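Local atomic coordinates of kinetochore protein Mis16 (Schizosaccharomyces japonicus, PDB entry 4XYH), a protein that binds histone H4 and, independently, the CENP-A-specific chaperone Scm3, and so probably helps to place CENP-A at centromeres. Residues Val91-Leu96 and Asp123-Ile128; Pro339-Ser344 and Trp353-Ile358; His232-Val237 and Ser255-Leu260; Gly380-Val385 and Ala402-Leu407. All blocks are in the same frame, centred on the assembly; numbering follows the deposited sequence.

Contact 1 of 4, residues Val91-Leu96 and Asp123-Ile128; sequences VASVQL and DIVQKI
The carbonyl oxygen of V91 accepts two successive N-H groups of the facing strand. V125 N comes to V91 O at 3.0 Å in the carbonyl plane, while Q126 N reaches the same V91 O by a weak bond of 3.4 Å. Two residues opposing one make a classic beta bulge, set here between the antiparallel strands 87-97 and 123-130 of one beta-propeller blade. V91 closes its hydrogen-bonded pair by giving its own N-H to Q126 O. On the other side of the bulge A92 and I124 form a non-hydrogen-bonded pair, and the small methyl CB of A92 suits the place because CD1 of the larger I124 rests against it at 4.0 Å. S93 and D123 come next as a regular pair with both backbone bonds made, S93 N to D123 O being 2.9 Å long.

V125 is the extra residue of the bulge, and its psi of -17° departs from the strand. Being beta-branched, it has a methyl for each neighbour. With chi1 at -61°, CG2 lies between the backbone N and the carbonyl carbon, facing V91, and meets V91 CG1 at 4.1 Å; CG1 turns toward S93. A glycine here would probably leave V91 CG1 and the S93 hydroxyl without these apolar neighbours and let the bulge flex. Q126, by contrast, sends its amide beyond the pair, NE2 bonding to the carbonyls of Y164 and Q167. Toward D123, V125 CG1 sits 3.4 Å from S93 OG, which is itself 3.1 Å from D123 OD1.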
loop_
_atom_site.group_PDB
_atom_site.type_symbol
_atom_site.label_atom_id
_atom_site.label_comp_id
_atom_site.label_asym_id
_atom_site.label_seq_id
_atom_site.Cartn_x
_atom_site.Cartn_y
_atom_site.Cartn_z
ATOM N N VAL A 91 9.934 12.579 3.983
ATOM C CA VAL A 91 10.169 12.572 2.545
ATOM C C VAL A 91 11.615 12.159 2.318
ATOM O O VAL A 91 12.527 12.733 2.914
ATOM C CB VAL A 91 9.924 13.946 1.881
ATOM C CG1 VAL A 91 10.185 13.863 0.362
ATOM C CG2 VAL A 91 8.520 14.439 2.169
ATOM N N ALA A 92 11.818 11.154 1.473
ATOM C CA ALA A 92 13.162 10.696 1.147
ATOM C C ALA A 92 13.453 10.957 -0.322
ATOM O O ALA A 92 12.546 10.928 -1.149
ATOM C CB ALA A 92 13.317 9.223 1.462
ATOM N N SER A 93 14.711 11.233 -0.643
ATOM C CA SER A 93 15.134 11.266 -2.036
ATOM C C SER A 93 16.072 10.106 -2.335
ATOM O O SER A 93 16.849 9.667 -1.487
ATOM C CB SER A 93 15.811 12.588 -2.384
ATOM O OG SER A 93 16.920 12.795 -1.543
ATOM N N VAL A 94 15.988 9.600 -3.551
ATOM C CA VAL A 94 16.875 8.540 -3.961
ATOM C C VAL A 94 17.359 8.836 -5.376
ATOM O O VAL A 94 16.633 9.398 -6.196
ATOM C CB VAL A 94 16.180 7.161 -3.894
ATOM C CG1 VAL A 94 14.951 7.117 -4.805
ATOM C CG2 VAL A 94 17.150 6.052 -4.239
ATOM N N GLN A 95 18.609 8.490 -5.642
ATOM C CA GLN A 95 19.152 8.593 -6.980
ATOM C C GLN A 95 18.955 7.260 -7.688
ATOM O O GLN A 95 19.426 6.229 -7.213
ATOM C CB GLN A 95 20.626 8.968 -6.927
ATOM C CG GLN A 95 21.143 9.576 -8.202
ATOM C CD GLN A 95 22.285 10.535 -7.948
ATOM O OE1 GLN A 95 23.104 10.317 -7.050
ATOM N NE2 GLN A 95 22.337 11.619 -8.726
ATOM N N LEU A 96 18.228 7.277 -8.801
ATOM C CA LEU A 96 18.038 6.072 -9.609
ATOM C C LEU A 96 18.661 6.249 -10.986
ATOM O O LEU A 96 18.594 7.328 -11.562
ATOM C CB LEU A 96 16.554 5.745 -9.780
ATOM C CG LEU A 96 15.645 5.517 -8.586
ATOM C CD1 LEU A 96 14.252 5.365 -9.116
ATOM C CD2 LEU A 96 16.061 4.277 -7.807
ATOM N N ASP A 123 18.463 9.202 0.957
ATOM C CA ASP A 123 18.558 9.942 2.205
ATOM C C ASP A 123 17.257 10.706 2.532
ATOM O O ASP A 123 16.452 11.009 1.649
ATOM C CB ASP A 123 19.780 10.877 2.170
ATOM C CG ASP A 123 19.457 12.268 1.653
ATOM O OD1 ASP A 123 19.322 12.424 0.417
ATOM O OD2 ASP A 123 19.376 13.210 2.486
ATOM N N ILE A 124 17.051 10.962 3.823
ATOM C CA ILE A 124 15.867 11.658 4.320
ATOM C C ILE A 124 16.038 13.164 4.257
ATOM O O ILE A 124 16.876 13.715 4.960
ATOM C CB ILE A 124 15.563 11.280 5.782
ATOM C CG1 ILE A 124 15.518 9.759 5.959
ATOM C CG2 ILE A 124 14.276 11.932 6.236
ATOM C CD1 ILE A 124 14.297 9.095 5.371
ATOM N N VAL A 125 15.230 13.836 3.443
ATOM C CA VAL A 125 15.396 15.269 3.259
ATOM C C VAL A 125 14.427 16.126 4.067
ATOM O O VAL A 125 14.659 17.318 4.241
ATOM C CB VAL A 125 15.263 15.636 1.781
ATOM C CG1 VAL A 125 16.349 14.925 0.995
ATOM C CG2 VAL A 125 13.880 15.259 1.262
ATOM N N GLN A 126 13.341 15.539 4.559
ATOM C CA GLN A 126 12.410 16.299 5.391
ATOM C C GLN A 126 11.689 15.394 6.384
ATOM O O GLN A 126 11.257 14.282 6.047
ATOM C CB GLN A 126 11.394 17.059 4.531
ATOM C CG GLN A 126 10.710 18.170 5.301
ATOM C CD GLN A 126 9.850 19.087 4.435
ATOM O OE1 GLN A 126 8.903 18.643 3.789
ATOM N NE2 GLN A 126 10.172 20.378 4.433
ATOM N N LYS A 127 11.580 15.872 7.618
ATOM C CA LYS A 127 10.881 15.141 8.662
ATOM C C LYS A 127 9.890 16.085 9.284
ATOM O O LYS A 127 10.245 17.209 9.662
ATOM C CB LYS A 127 11.849 14.599 9.719
ATOM C CG LYS A 127 12.987 13.802 9.114
ATOM C CD LYS A 127 13.622 12.837 10.094
ATOM C CE LYS A 127 14.483 13.555 11.096
ATOM N NZ LYS A 127 14.866 12.628 12.211
ATOM N N ILE A 128 8.646 15.645 9.382
ATOM C CA ILE A 128 7.614 16.492 9.948
ATOM C C ILE A 128 7.013 15.812 11.162
ATOM O O ILE A 128 6.655 14.641 11.089
ATOM C CB ILE A 128 6.508 16.797 8.920
ATOM C CG1 ILE A 128 7.127 17.301 7.612
ATOM C CG2 ILE A 128 5.506 17.779 9.512
ATOM C CD1 ILE A 128 6.316 16.983 6.374
#

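Contact 2 of 4, residues Pro339-Ser344 and Trp353-Ile358; sequences PILVTS and WDLSKI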
loop_
_atom_site.group_PDB
_atom_site.type_symbol
_atom_site.label_atom_id
_atom_site.label_comp_id
_atom_site.label_asym_id
_atom_site.label_seq_id
_atom_site.Cartn_x
_atom_site.Cartn_y
_atom_site.Cartn_z
ATOM N N PRO A 339 -1.769 -6.446 -17.163
ATOM C CA PRO A 339 -1.885 -7.757 -16.517
ATOM C C PRO A 339 -0.915 -8.011 -15.347
ATOM O O PRO A 339 -0.864 -9.134 -14.834
ATOM C CB PRO A 339 -1.585 -8.727 -17.665
ATOM C CG PRO A 339 -0.689 -7.986 -18.559
ATOM C CD PRO A 339 -1.010 -6.519 -18.429
ATOM N N ILE A 340 -0.162 -6.998 -14.935
ATOM C CA ILE A 340 0.881 -7.179 -13.940
ATOM C C ILE A 340 0.443 -6.635 -12.583
ATOM O O ILE A 340 0.004 -5.485 -12.483
ATOM C CB ILE A 340 2.181 -6.470 -14.371
ATOM C CG1 ILE A 340 2.660 -6.972 -15.747
ATOM C CG2 ILE A 340 3.253 -6.602 -13.300
ATOM C CD1 ILE A 340 3.162 -8.402 -15.780
ATOM N N LEU A 341 0.547 -7.464 -11.549
ATOM C CA LEU A 341 0.345 -7.000 -10.176
ATOM C C LEU A 341 1.382 -7.606 -9.225
ATOM O O LEU A 341 2.042 -8.595 -9.540
ATOM C CB LEU A 341 -1.071 -7.316 -9.677
ATOM C CG LEU A 341 -1.392 -8.727 -9.195
ATOM C CD1 LEU A 341 -2.716 -8.772 -8.440
ATOM C CD2 LEU A 341 -1.460 -9.638 -10.392
ATOM N N VAL A 342 1.535 -6.974 -8.071
ATOM C CA VAL A 342 2.526 -7.372 -7.099
ATOM C C VAL A 342 1.824 -7.606 -5.754
ATOM O O VAL A 342 0.855 -6.913 -5.424
ATOM C CB VAL A 342 3.651 -6.301 -6.980
ATOM C CG1 VAL A 342 3.148 -5.010 -6.316
ATOM C CG2 VAL A 342 4.789 -6.848 -6.213
ATOM N N THR A 343 2.285 -8.608 -5.007
ATOM C CA THR A 343 1.729 -8.923 -3.700
ATOM C C THR A 343 2.856 -9.137 -2.689
ATOM O O THR A 343 4.003 -9.380 -3.064
ATOM C CB THR A 343 0.834 -10.189 -3.736
ATOM O OG1 THR A 343 1.619 -11.334 -4.100
ATOM C CG2 THR A 343 -0.297 -10.027 -4.736
ATOM N N SER A 344 2.515 -9.047 -1.406
ATOM C CA SER A 344 3.487 -9.172 -0.328
ATOM C C SER A 344 2.864 -10.005 0.773
ATOM O O SER A 344 1.644 -9.991 0.961
ATOM C CB SER A 344 3.905 -7.807 0.222
ATOM O OG SER A 344 3.004 -7.360 1.234
ATOM N N TRP A 353 3.103 -10.985 -10.421
ATOM C CA TRP A 353 2.260 -11.883 -11.203
ATOM C C TRP A 353 1.955 -11.321 -12.581
ATOM O O TRP A 353 1.809 -10.109 -12.747
ATOM C CB TRP A 353 0.943 -12.153 -10.488
ATOM C CG TRP A 353 1.073 -12.576 -9.057
ATOM C CD1 TRP A 353 1.159 -11.758 -7.969
ATOM C CD2 TRP A 353 1.098 -13.918 -8.553
ATOM N NE1 TRP A 353 1.244 -12.505 -6.824
ATOM C CE2 TRP A 353 1.205 -13.833 -7.151
ATOM C CE3 TRP A 353 1.035 -15.183 -9.150
ATOM C CZ2 TRP A 353 1.262 -14.968 -6.331
ATOM C CZ3 TRP A 353 1.095 -16.313 -8.334
ATOM C CH2 TRP A 353 1.208 -16.193 -6.940
ATOM N N ASP A 354 1.841 -12.212 -13.561
ATOM C CA ASP A 354 1.492 -11.855 -14.931
ATOM C C ASP A 354 0.215 -12.599 -15.339
ATOM O O ASP A 354 0.262 -13.762 -15.723
ATOM C CB ASP A 354 2.653 -12.193 -15.871
ATOM C CG ASP A 354 2.392 -11.799 -17.329
ATOM O OD1 ASP A 354 1.229 -11.588 -17.729
ATOM O OD2 ASP A 354 3.377 -11.727 -18.092
ATOM N N LEU A 355 -0.922 -11.918 -15.276
ATOM C CA LEU A 355 -2.196 -12.577 -15.540
ATOM C C LEU A 355 -2.336 -13.111 -16.970
ATOM O O LEU A 355 -3.219 -13.926 -17.248
ATOM C CB LEU A 355 -3.349 -11.629 -15.246
ATOM C CG LEU A 355 -3.377 -11.057 -13.826
ATOM C CD1 LEU A 355 -4.704 -10.362 -13.570
ATOM C CD2 LEU A 355 -3.098 -12.130 -12.785
ATOM N N SER A 356 -1.475 -12.656 -17.874
ATOM C CA SER A 356 -1.610 -13.036 -19.277
ATOM C C SER A 356 -1.059 -14.435 -19.493
ATOM O O SER A 356 -1.275 -15.032 -20.544
ATOM C CB SER A 356 -0.911 -12.031 -20.205
ATOM O OG SER A 356 0.492 -12.211 -20.210
ATOM N N LYS A 357 -0.367 -14.960 -18.481
ATOM C CA LYS A 357 0.179 -16.309 -18.537
ATOM C C LYS A 357 -0.734 -17.324 -17.853
ATOM O O LYS A 357 -0.356 -18.486 -17.679
ATOM C CB LYS A 357 1.568 -16.359 -17.895
ATOM C CG LYS A 357 2.601 -15.467 -18.565
ATOM C CD LYS A 357 2.751 -15.798 -20.042
ATOM C CE LYS A 357 3.533 -14.721 -20.780
ATOM N NZ LYS A 357 4.905 -14.581 -20.216
ATOM N N ILE A 358 -1.924 -16.886 -17.447
ATOM C CA ILE A 358 -2.861 -17.790 -16.789
ATOM C C ILE A 358 -3.281 -18.880 -17.763
ATOM O O ILE A 358 -3.638 -18.598 -18.905
ATOM C CB ILE A 358 -4.113 -17.052 -16.266
ATOM C CG1 ILE A 358 -3.774 -16.267 -14.998
ATOM C CG2 ILE A 358 -5.242 -18.036 -15.982
ATOM C CD1 ILE A 358 -4.951 -15.522 -14.406
#
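The indole of W353 presents its edge to strand 340-345. NE1 gives its proton to T343 OG1 at 3.0 Å, the oxygen only 3° out of the ring plane and the bond nearly straight at 175°. CB of T343 lies in that plane too, and the backbone oxygen of L341 stands near the plane beside CD1. T343 OG1 also bonds to NE2 of H324, so one hydroxyl links histidine and tryptophan; this Trp-Thr-His chain matches part of the hydrogen-bonded tetrad of WD repeats, and W353-D354 is the dipeptide that names them. Threonine suits the place because its chi1 of 63° turns the hydroxyl to the indole, while CG2 packs against the same edge of the indole, 3.6 Å from W353 NE1.

Beneath the side chains, L341 and W353 form an antiparallel hydrogen-bonded pair, with W353 N to L341 O at 2.8 Å. Leucine fills the space beside the indole's root, its CD2 touching W353 CB at 3.5 Å and L355 CD2 at 3.8 Å. Beyond the strand the chain enters a 3-10 turn: L355 N bonds to P339 O at 2.8 Å, and D354 OD1 accepts S356 N, an Asx turn, and also the hydroxyl of S356. On the opposite face of the hairpin, I340 CD1 lies 3.8 Å from D354 CG.

L341, W353 and L355 share their face with L321 of strand 319-321, and L341 and L355 also meet W333 of strand 328-333, whereas I340 and V342 pack on W390 of strand 385-390, in the next blade.

Contact 3 of 4, residues His232-Val237 and Ser255-Leu260; sequences HRHTAV and SDDCTL
H234 directs the edge of its imidazole at D257: ND1 donates to OD2 at 3.0 Å, on the syn side of the carboxylate though 34° out of its plane. The backbone T235 N takes the anti side of that same D257 OD2, also at 3.0 Å. Chi1 of D257 is 74°, which sets CG between backbone N and carbonyl carbon and leaves OD1 facing T259; there the N-H and hydroxyl of T259 both bond to it, the former completing an Asx turn. S255 has its OG anti to the backbone N (chi1 166°), from where it donates to V237 O at 2.9 Å, from above the carbonyl plane, and accepts from D257 N as an ST turn. D256 N supplies the second bond to V237 O, at 3.1 Å. An alanine in place of D257 would probably strand H234 ND1, T235 N and T259 N without their acceptor and weaken the hold on the imidazole.

With H234 NE2 bonded to S253 OG, the Asp-His-Ser chain resembles the tetrad of WD repeats, joining the loop before strand 238-243 to a type I turn. Four donors converging on one carboxylate are likely to stabilise its negative charge.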
loop_
_atom_site.group_PDB
_atom_site.type_symbol
_atom_site.label_atom_id
_atom_site.label_comp_id
_atom_site.label_asym_id
_atom_site.label_seq_id
_atom_site.Cartn_x
_atom_site.Cartn_y
_atom_site.Cartn_z
ATOM N N HIS A 232 -21.275 2.191 8.775
ATOM C CA HIS A 232 -21.062 1.044 9.634
ATOM C C HIS A 232 -21.555 -0.231 8.947
ATOM O O HIS A 232 -22.687 -0.650 9.139
ATOM C CB HIS A 232 -21.766 1.252 10.965
ATOM C CG HIS A 232 -21.251 2.425 11.727
ATOM N ND1 HIS A 232 -21.841 3.668 11.673
ATOM C CD2 HIS A 232 -20.168 2.556 12.541
ATOM C CE1 HIS A 232 -21.162 4.513 12.433
ATOM N NE2 HIS A 232 -20.139 3.858 12.961
ATOM N N ARG A 233 -20.690 -0.842 8.143
ATOM C CA ARG A 233 -21.088 -1.958 7.292
ATOM C C ARG A 233 -20.176 -3.167 7.470
ATOM O O ARG A 233 -20.312 -4.169 6.781
ATOM C CB ARG A 233 -21.105 -1.510 5.836
ATOM C CG ARG A 233 -22.025 -0.315 5.610
ATOM C CD ARG A 233 -22.160 0.056 4.144
ATOM N NE ARG A 233 -23.185 1.077 3.957
ATOM C CZ ARG A 233 -23.192 1.962 2.967
ATOM N NH1 ARG A 233 -22.224 1.961 2.059
ATOM N NH2 ARG A 233 -24.169 2.853 2.885
ATOM N N HIS A 234 -19.239 -3.068 8.396
ATOM C CA HIS A 234 -18.350 -4.186 8.657
ATOM C C HIS A 234 -18.479 -4.622 10.110
ATOM O O HIS A 234 -18.890 -3.842 10.964
ATOM C CB HIS A 234 -16.903 -3.821 8.323
ATOM C CG HIS A 234 -16.604 -3.814 6.852
ATOM N ND1 HIS A 234 -16.476 -4.974 6.115
ATOM C CD2 HIS A 234 -16.394 -2.793 5.988
ATOM C CE1 HIS A 234 -16.202 -4.664 4.858
ATOM N NE2 HIS A 234 -16.149 -3.349 4.751
ATOM N N THR A 235 -18.128 -5.869 10.388
ATOM C CA THR A 235 -18.309 -6.408 11.728
ATOM C C THR A 235 -16.954 -6.676 12.385
ATOM O O THR A 235 -16.879 -7.209 13.492
ATOM C CB THR A 235 -19.164 -7.690 11.699
ATOM O OG1 THR A 235 -18.522 -8.673 10.885
ATOM C CG2 THR A 235 -20.548 -7.397 11.100
ATOM N N ALA A 236 -15.887 -6.266 11.704
ATOM C CA ALA A 236 -14.543 -6.330 12.261
ATOM C C ALA A 236 -13.686 -5.277 11.550
ATOM O O ALA A 236 -14.190 -4.575 10.663
ATOM C CB ALA A 236 -13.961 -7.727 12.108
ATOM N N VAL A 237 -12.417 -5.149 11.940
ATOM C CA VAL A 237 -11.536 -4.100 11.393
ATOM C C VAL A 237 -11.607 -3.970 9.861
ATOM O O VAL A 237 -11.609 -4.972 9.135
ATOM C CB VAL A 237 -10.061 -4.352 11.790
ATOM C CG1 VAL A 237 -9.672 -5.778 11.487
ATOM C CG2 VAL A 237 -9.132 -3.410 11.052
ATOM N N SER A 255 -12.218 -6.407 4.859
ATOM C CA SER A 255 -12.255 -6.476 6.322
ATOM C C SER A 255 -11.841 -7.849 6.865
ATOM O O SER A 255 -11.906 -8.855 6.156
ATOM C CB SER A 255 -13.678 -6.126 6.807
ATOM O OG SER A 255 -13.907 -6.456 8.168
ATOM N N ASP A 256 -11.442 -7.885 8.134
ATOM C CA ASP A 256 -11.280 -9.140 8.864
ATOM C C ASP A 256 -12.581 -9.977 8.875
ATOM O O ASP A 256 -12.546 -11.190 9.108
ATOM C CB ASP A 256 -10.826 -8.868 10.306
ATOM C CG ASP A 256 -9.297 -8.944 10.483
ATOM O OD1 ASP A 256 -8.555 -8.841 9.483
ATOM O OD2 ASP A 256 -8.831 -9.096 11.638
ATOM N N ASP A 257 -13.721 -9.349 8.599
ATOM C CA ASP A 257 -14.989 -10.068 8.626
ATOM C C ASP A 257 -15.216 -10.881 7.350
ATOM O O ASP A 257 -16.319 -11.413 7.134
ATOM C CB ASP A 257 -16.161 -9.099 8.879
ATOM C CG ASP A 257 -16.516 -8.222 7.670
ATOM O OD1 ASP A 257 -16.020 -8.445 6.534
ATOM O OD2 ASP A 257 -17.331 -7.287 7.875
ATOM N N CYS A 258 -14.176 -10.929 6.507
ATOM C CA CYS A 258 -14.126 -11.730 5.265
ATOM C C CYS A 258 -14.878 -11.162 4.069
ATOM O O CYS A 258 -14.902 -11.803 3.023
ATOM C CB CYS A 258 -14.638 -13.160 5.514
ATOM S SG CYS A 258 -13.711 -13.992 6.786
ATOM N N THR A 259 -15.489 -9.983 4.196
ATOM C CA THR A 259 -16.268 -9.460 3.066
ATOM C C THR A 259 -15.529 -8.453 2.183
ATOM O O THR A 259 -14.569 -7.790 2.607
ATOM C CB THR A 259 -17.575 -8.794 3.531
ATOM O OG1 THR A 259 -17.288 -7.611 4.295
ATOM C CG2 THR A 259 -18.404 -9.770 4.363
ATOM N N LEU A 260 -16.002 -8.370 0.943
ATOM C CA LEU A 260 -15.577 -7.386 -0.032
ATOM C C LEU A 260 -16.804 -6.565 -0.321
ATOM O O LEU A 260 -17.831 -7.125 -0.699
ATOM C CB LEU A 260 -15.067 -8.058 -1.307
ATOM C CG LEU A 260 -14.936 -7.181 -2.554
ATOM C CD1 LEU A 260 -13.787 -6.170 -2.386
ATOM C CD2 LEU A 260 -14.722 -8.045 -3.812
#

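Contact 4 of 4, residues Gly380-Val385 and Ala402-Leu407; sequences GHTNRV and ADDNIL
The imidazole of H381 meets the methyl of A402 obliquely, ND1 coming within 3.3 Å of A402 CB; a side chain no bigger than alanine's suits so close an approach. The ring's other nitrogen, NE2, bonds to S400 OG, while ND1 meets a water that lies in the ring plane at 3.1 Å. That water accepts from T382 N and donates to D404 OD1 at 2.9 Å, bridging histidine and aspartate.

T382 reaches the aspartate directly. Its OG1, placed by a chi1 of 43° between the backbone N and the carbonyl carbon, donates to D404 OD2 at 2.7 Å, nearly along the C-O axis. Such a His-Asp link between the loop before the first strand of a propeller blade and the turn between its second and third strands recalls the WD-repeat tetrad, here with water as an intermediary. N383 CB closes over the same carboxylate, 3.5 Å from D404 OD2.

Farther along, R384 O accepts D403 N at 2.9 Å. The arginine runs out extended, CG anti to its backbone N (chi1 173°), so that its aliphatic part passes D403 and CD comes to 3.2 Å from OD2. The guanidinium then meets the carboxylate by its edge, planes 26° apart, in a salt bridge whose hydrogen bond, R384 NH1 to D403 OD1 at 3.3 Å, is weak. R384 also makes a cation-pi contact with Y329, and T382 touches I26 and Y30 of helix 19-40.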
loop_
_atom_site.group_PDB
_atom_site.type_symbol
_atom_site.label_atom_id
_atom_site.label_comp_id
_atom_site.label_asym_id
_atom_site.label_seq_id
_atom_site.Cartn_x
_atom_site.Cartn_y
_atom_site.Cartn_z
ATOM N N GLY A 380 14.473 -10.670 -1.084
ATOM C CA GLY A 380 15.395 -9.803 -0.368
ATOM C C GLY A 380 15.023 -9.391 1.052
ATOM O O GLY A 380 15.870 -8.887 1.790
ATOM N N HIS A 381 13.771 -9.587 1.453
ATOM C CA HIS A 381 13.379 -9.213 2.811
ATOM C C HIS A 381 13.521 -10.380 3.769
ATOM O O HIS A 381 13.216 -11.519 3.430
ATOM C CB HIS A 381 11.951 -8.669 2.839
ATOM C CG HIS A 381 11.818 -7.325 2.201
ATOM N ND1 HIS A 381 12.356 -6.183 2.760
ATOM C CD2 HIS A 381 11.237 -6.938 1.040
ATOM C CE1 HIS A 381 12.095 -5.150 1.978
ATOM N NE2 HIS A 381 11.412 -5.576 0.928
ATOM N N THR A 382 13.998 -10.078 4.972
ATOM C CA THR A 382 14.259 -11.093 5.994
ATOM C C THR A 382 13.194 -11.018 7.081
ATOM O O THR A 382 13.363 -11.538 8.182
ATOM C CB THR A 382 15.642 -10.899 6.621
ATOM O OG1 THR A 382 15.828 -9.501 6.852
ATOM C CG2 THR A 382 16.745 -11.381 5.663
ATOM N N ASN A 383 12.101 -10.343 6.760
ATOM C CA ASN A 383 10.977 -10.236 7.667
ATOM C C ASN A 383 9.716 -9.920 6.907
ATOM O O ASN A 383 9.756 -9.670 5.702
ATOM C CB ASN A 383 11.217 -9.159 8.721
ATOM C CG ASN A 383 11.211 -9.721 10.115
ATOM O OD1 ASN A 383 10.168 -10.145 10.619
ATOM N ND2 ASN A 383 12.377 -9.754 10.741
ATOM N N ARG A 384 8.605 -9.940 7.628
ATOM C CA ARG A 384 7.301 -9.645 7.072
ATOM C C ARG A 384 7.321 -8.328 6.313
ATOM O O ARG A 384 7.868 -7.335 6.786
ATOM C CB ARG A 384 6.260 -9.589 8.182
ATOM C CG ARG A 384 4.911 -9.134 7.697
ATOM C CD ARG A 384 4.026 -8.684 8.831
ATOM N NE ARG A 384 2.815 -8.067 8.310
ATOM C CZ ARG A 384 2.587 -6.761 8.311
ATOM N NH1 ARG A 384 3.493 -5.923 8.817
ATOM N NH2 ARG A 384 1.448 -6.296 7.806
ATOM N N VAL A 385 6.729 -8.328 5.129
ATOM C CA VAL A 385 6.661 -7.125 4.313
ATOM C C VAL A 385 5.478 -6.255 4.726
ATOM O O VAL A 385 4.338 -6.713 4.699
ATOM C CB VAL A 385 6.543 -7.487 2.814
ATOM C CG1 VAL A 385 6.520 -6.222 1.957
ATOM C CG2 VAL A 385 7.690 -8.402 2.413
ATOM N N ALA A 402 9.930 -3.822 5.089
ATOM C CA ALA A 402 9.704 -4.959 5.965
ATOM C C ALA A 402 9.821 -4.509 7.416
ATOM O O ALA A 402 10.302 -3.407 7.684
ATOM C CB ALA A 402 10.684 -6.089 5.654
ATOM N N ASP A 403 9.387 -5.372 8.336
ATOM C CA ASP A 403 9.291 -5.048 9.771
ATOM C C ASP A 403 10.624 -4.814 10.467
ATOM O O ASP A 403 10.658 -4.291 11.568
ATOM C CB ASP A 403 8.540 -6.160 10.516
ATOM C CG ASP A 403 7.045 -6.126 10.246
ATOM O OD1 ASP A 403 6.556 -5.049 9.842
ATOM O OD2 ASP A 403 6.356 -7.158 10.430
ATOM N N ASP A 404 11.720 -5.186 9.826
ATOM C CA ASP A 404 13.036 -5.038 10.435
ATOM C C ASP A 404 13.774 -3.774 9.998
ATOM O O ASP A 404 14.992 -3.816 9.828
ATOM C CB ASP A 404 13.903 -6.259 10.107
ATOM C CG ASP A 404 13.971 -6.552 8.598
ATOM O OD1 ASP A 404 13.680 -5.650 7.788
ATOM O OD2 ASP A 404 14.314 -7.689 8.219
ATOM N N ASN A 405 13.042 -2.679 9.779
ATOM C CA ASN A 405 13.645 -1.380 9.435
ATOM C C ASN A 405 14.319 -1.307 8.060
ATOM O O ASN A 405 15.092 -0.378 7.790
ATOM C CB ASN A 405 14.681 -0.969 10.486
ATOM C CG ASN A 405 14.069 -0.666 11.836
ATOM O OD1 ASN A 405 13.055 -1.251 12.228
ATOM N ND2 ASN A 405 14.680 0.269 12.555
ATOM N N ILE A 406 14.030 -2.269 7.190
ATOM C CA ILE A 406 14.656 -2.303 5.877
ATOM C C ILE A 406 13.740 -1.788 4.779
ATOM O O ILE A 406 12.615 -2.274 4.620
ATOM C CB ILE A 406 15.111 -3.730 5.515
ATOM C CG1 ILE A 406 16.282 -4.139 6.399
ATOM C CG2 ILE A 406 15.551 -3.795 4.069
ATOM C CD1 ILE A 406 17.451 -3.208 6.278
ATOM N N LEU A 407 14.221 -0.788 4.046
ATOM C CA LEU A 407 13.594 -0.347 2.811
ATOM C C LEU A 407 14.391 -0.879 1.615
ATOM O O LEU A 407 15.604 -0.733 1.558
ATOM C CB LEU A 407 13.504 1.180 2.745
ATOM C CG LEU A 407 13.157 1.743 1.359
ATOM C CD1 LEU A 407 11.767 1.310 0.930
ATOM C CD2 LEU A 407 13.275 3.268 1.319
HETATM O O HOH W 1 14.074 -6.958 5.241
#

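In the fold
The contacts lie in four different sheets of the propeller and follow the chain in the order 1, 3, 2, 4. Contacts 1 and 3 are on opposite sides of the chain's centre, their own centres about 36 Å apart. Contacts 2 and 4 belong to adjacent blades and touch, S344 CB meeting V385 CG1 at 3.5 Å. Contact 4 comes within about 6 Å (nearest atoms) of contact 1. In contact 4's sheet the late strand 406-412 pairs with the early strand 41-48, so the blade joins both ends of the chain and closes the ring. Helix 19-40 lies against it, in relatives such as RbAp48 part of the histone H4 site.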